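Local atomic coordinates of replisome organizer (Bacillus phage SPP1, PDB entry 1NO1), a protein that probably loads the replicative helicase during phage DNA replication and can also act as an inhibitor of that helicase. Residues A[3-8]-A[40-45]. Numbering follows the deposited sequence.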
ATOM      1  N   GLU A   3       6.200  -1.481  11.020  1.00 37.61           N
ATOM      2  CA  GLU A   3       6.583  -2.094   9.755  1.00 38.42           C
ATOM      3  C   GLU A   3       5.779  -3.288   9.291  1.00 37.95           C
ATOM      4  O   GLU A   3       5.505  -3.430   8.087  1.00 37.91           O
ATOM      5  CB  GLU A   3       8.061  -2.476   9.781  1.00 39.38           C
ATOM      6  CG  GLU A   3       8.953  -1.328   9.349  1.00 43.94           C
ATOM      7  CD  GLU A   3      10.384  -1.775   9.108  1.00 51.20           C
ATOM      8  OE1 GLU A   3      10.616  -3.019   9.021  1.00 53.40           O
ATOM      9  OE2 GLU A   3      11.264  -0.878   9.016  1.00 51.72           O
ATOM     10  N   LYS A   4       5.412  -4.155  10.229  1.00 37.49           N
ATOM     11  CA  LYS A   4       4.642  -5.336   9.890  1.00 36.80           C
ATOM     12  C   LYS A   4       3.284  -4.913   9.343  1.00 36.51           C
ATOM     13  O   LYS A   4       2.655  -5.630   8.559  1.00 36.81           O
ATOM     14  CB  LYS A   4       4.484  -6.252  11.116  1.00 37.17           C
ATOM     15  N   ASP A   5       2.813  -3.747   9.758  1.00 35.88           N
ATOM     16  CA  ASP A   5       1.519  -3.298   9.274  1.00 35.32           C
ATOM     17  C   ASP A   5       1.683  -2.770   7.823  1.00 34.23           C
ATOM     18  O   ASP A   5       0.763  -2.865   7.033  1.00 34.28           O
ATOM     19  CB  ASP A   5       0.885  -2.267  10.228  1.00 35.22           C
ATOM     20  CG  ASP A   5       0.347  -2.888  11.527  1.00 36.84           C
ATOM     21  OD1 ASP A   5       0.134  -4.129  11.616  1.00 39.34           O
ATOM     22  OD2 ASP A   5       0.074  -2.191  12.538  1.00 38.04           O
ATOM     23  N   VAL A   6       2.860  -2.245   7.486  1.00 33.39           N
ATOM     24  CA  VAL A   6       3.162  -1.802   6.119  1.00 32.68           C
ATOM     25  C   VAL A   6       3.269  -3.015   5.200  1.00 32.99           C
ATOM     26  O   VAL A   6       2.816  -2.992   4.060  1.00 33.03           O
ATOM     27  CB  VAL A   6       4.498  -1.009   6.041  1.00 32.99           C
ATOM     28  CG1 VAL A   6       4.837  -0.623   4.585  1.00 31.93           C
ATOM     29  CG2 VAL A   6       4.409   0.252   6.873  1.00 31.90           C
ATOM     30  N   VAL A   7       3.879  -4.084   5.697  1.00 33.22           N
ATOM     31  CA  VAL A   7       3.913  -5.319   4.942  1.00 33.47           C
ATOM     32  C   VAL A   7       2.483  -5.755   4.524  1.00 34.63           C
ATOM     33  O   VAL A   7       2.303  -6.262   3.401  1.00 34.80           O
ATOM     34  CB  VAL A   7       4.604  -6.451   5.735  1.00 33.76           C
ATOM     35  CG1 VAL A   7       4.436  -7.808   5.044  1.00 32.27           C
ATOM     36  CG2 VAL A   7       6.067  -6.138   5.950  1.00 32.42           C
ATOM     37  N   GLN A   8       1.478  -5.582   5.394  1.00 34.79           N
ATOM     38  CA  GLN A   8       0.111  -5.939   4.993  1.00 36.19           C
ATOM     39  C   GLN A   8      -0.465  -5.040   3.917  1.00 36.08           C
ATOM     40  O   GLN A   8      -1.112  -5.530   3.021  1.00 36.17           O
ATOM     41  CB  GLN A   8      -0.919  -5.861   6.114  1.00 36.96           C
ATOM     42  CG  GLN A   8      -0.542  -6.334   7.442  1.00 40.08           C
ATOM     43  CD  GLN A   8      -1.775  -6.729   8.261  1.00 47.71           C
ATOM     44  OE1 GLN A   8      -1.699  -6.828   9.503  1.00 49.05           O
ATOM     45  NE2 GLN A   8      -2.910  -6.975   7.575  1.00 49.45           N
ATOM     46  N   TYR A  40       0.482   7.246  10.174  1.00 37.07           N
ATOM     47  CA  TYR A  40      -0.909   6.819   9.948  1.00 36.37           C
ATOM     48  C   TYR A  40      -1.354   5.500  10.638  1.00 36.01           C
ATOM     49  O   TYR A  40      -0.519   4.715  11.063  1.00 36.54           O
ATOM     50  CB  TYR A  40      -1.164   6.738   8.428  1.00 36.18           C
ATOM     51  CG  TYR A  40      -0.969   8.072   7.789  1.00 36.44           C
ATOM     52  CD1 TYR A  40       0.312   8.485   7.393  1.00 37.96           C
ATOM     53  CD2 TYR A  40      -2.036   8.973   7.679  1.00 35.72           C
ATOM     54  CE1 TYR A  40       0.526   9.750   6.859  1.00 39.12           C
ATOM     55  CE2 TYR A  40      -1.852  10.228   7.132  1.00 38.27           C
ATOM     56  CZ  TYR A  40      -0.563  10.613   6.720  1.00 42.16           C
ATOM     57  OH  TYR A  40      -0.351  11.868   6.194  1.00 43.80           O
ATOM     58  N   GLU A  41      -2.666   5.259  10.717  1.00 34.86           N
ATOM     59  CA  GLU A  41      -3.205   4.029  11.312  1.00 34.27           C
ATOM     60  C   GLU A  41      -3.602   2.954  10.267  1.00 33.32           C
ATOM     61  O   GLU A  41      -4.103   3.243   9.196  1.00 33.08           O
ATOM     62  CB  GLU A  41      -4.349   4.338  12.309  1.00 34.18           C
ATOM     63  N   LEU A  42      -3.321   1.701  10.575  1.00 32.96           N
ATOM     64  CA  LEU A  42      -3.580   0.619   9.643  1.00 32.61           C
ATOM     65  C   LEU A  42      -5.042   0.579   9.085  1.00 32.70           C
ATOM     66  O   LEU A  42      -5.246   0.449   7.875  1.00 33.99           O
ATOM     67  CB  LEU A  42      -3.259  -0.703  10.349  1.00 32.29           C
ATOM     68  CG  LEU A  42      -3.655  -1.916   9.512  1.00 31.90           C
ATOM     69  CD1 LEU A  42      -2.815  -1.979   8.235  1.00 26.63           C
ATOM     70  CD2 LEU A  42      -3.542  -3.181  10.350  1.00 29.38           C
ATOM     71  N   GLU A  43      -6.027   0.723   9.953  1.00 30.96           N
ATOM     72  CA  GLU A  43      -7.435   0.668   9.568  1.00 32.15           C
ATOM     73  C   GLU A  43      -7.827   1.746   8.536  1.00 32.55           C
ATOM     74  O   GLU A  43      -8.459   1.443   7.530  1.00 32.35           O
ATOM     75  CB  GLU A  43      -8.391   0.649  10.816  1.00 31.29           C
ATOM     76  CG  GLU A  43      -9.837   0.307  10.466  1.00 33.16           C
ATOM     77  CD  GLU A  43     -10.834   0.344  11.614  1.00 34.98           C
ATOM     78  OE1 GLU A  43     -10.484   0.723  12.748  1.00 37.19           O
ATOM     79  OE2 GLU A  43     -12.005  -0.022  11.382  1.00 35.98           O
ATOM     80  N   GLU A  44      -7.414   2.990   8.760  1.00 33.35           N
ATOM     81  CA  GLU A  44      -7.744   4.073   7.830  1.00 33.66           C
ATOM     82  C   GLU A  44      -7.188   3.881   6.425  1.00 33.27           C
ATOM     83  O   GLU A  44      -7.909   4.094   5.461  1.00 34.14           O
ATOM     84  CB  GLU A  44      -7.350   5.462   8.392  1.00 33.45           C
ATOM     85  N   ILE A  45      -5.924   3.474   6.313  1.00 33.56           N
ATOM     86  CA  ILE A  45      -5.258   3.299   5.030  1.00 33.10           C
ATOM     87  C   ILE A  45      -5.816   2.127   4.207  1.00 35.08           C
ATOM     88  O   ILE A  45      -5.901   2.214   2.973  1.00 36.12           O
ATOM     89  CB  ILE A  45      -3.712   3.173   5.247  1.00 33.28           C
ATOM     90  CG1 ILE A  45      -3.173   4.414   5.936  1.00 32.87           C
ATOM     91  CG2 ILE A  45      -2.934   3.059   3.960  1.00 30.53           C
ATOM     92  CD1 ILE A  45      -3.659   5.682   5.337  1.00 33.56           C
TER
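Leu-42, in the first turn of helix 42-55, reaches across to the first turns of helix 3-16 and meets both Asp-5 and Gln-8. Its two methyl groups divide the work. CD1 lies 3.9 Å from the main-chain O of Asp-5, whereas CD2 sits over the flat face of the carboxylate of the same residue, 4.0 Å from OD1 and 4.1 Å from CG. The line from CG of Asp-5 to CD2 runs only about 13° from the normal of the carboxylate plane. The amide of Gln-8, one turn further along, adds a marginal touch, with OE1 at 4.2 Å from CD2 of Leu-42, and the methyl again lies above the plane of the group and not at its edge. Both Asp-5 and Gln-8 cross the leucine at about a right angle, and CD2 meets their polar ends.

The reach of Leu-42 follows from CG standing anti to the backbone N (chi1 173°), which carries the isobutyl group out toward the facing helix. On the other side, Asp-5 holds CG beside its backbone N (chi1 -74°), which places the carboxylate against CD2.

Leu-42 and Ile-45 both touch Ile-9, joining helices 3-16 and 42-55 of the modelled three-helix domain. No hydrogen bond or salt bridge spans the two segments; methyl groups lie loosely against oxygen atoms, implying a small, weak and nondirectional contact.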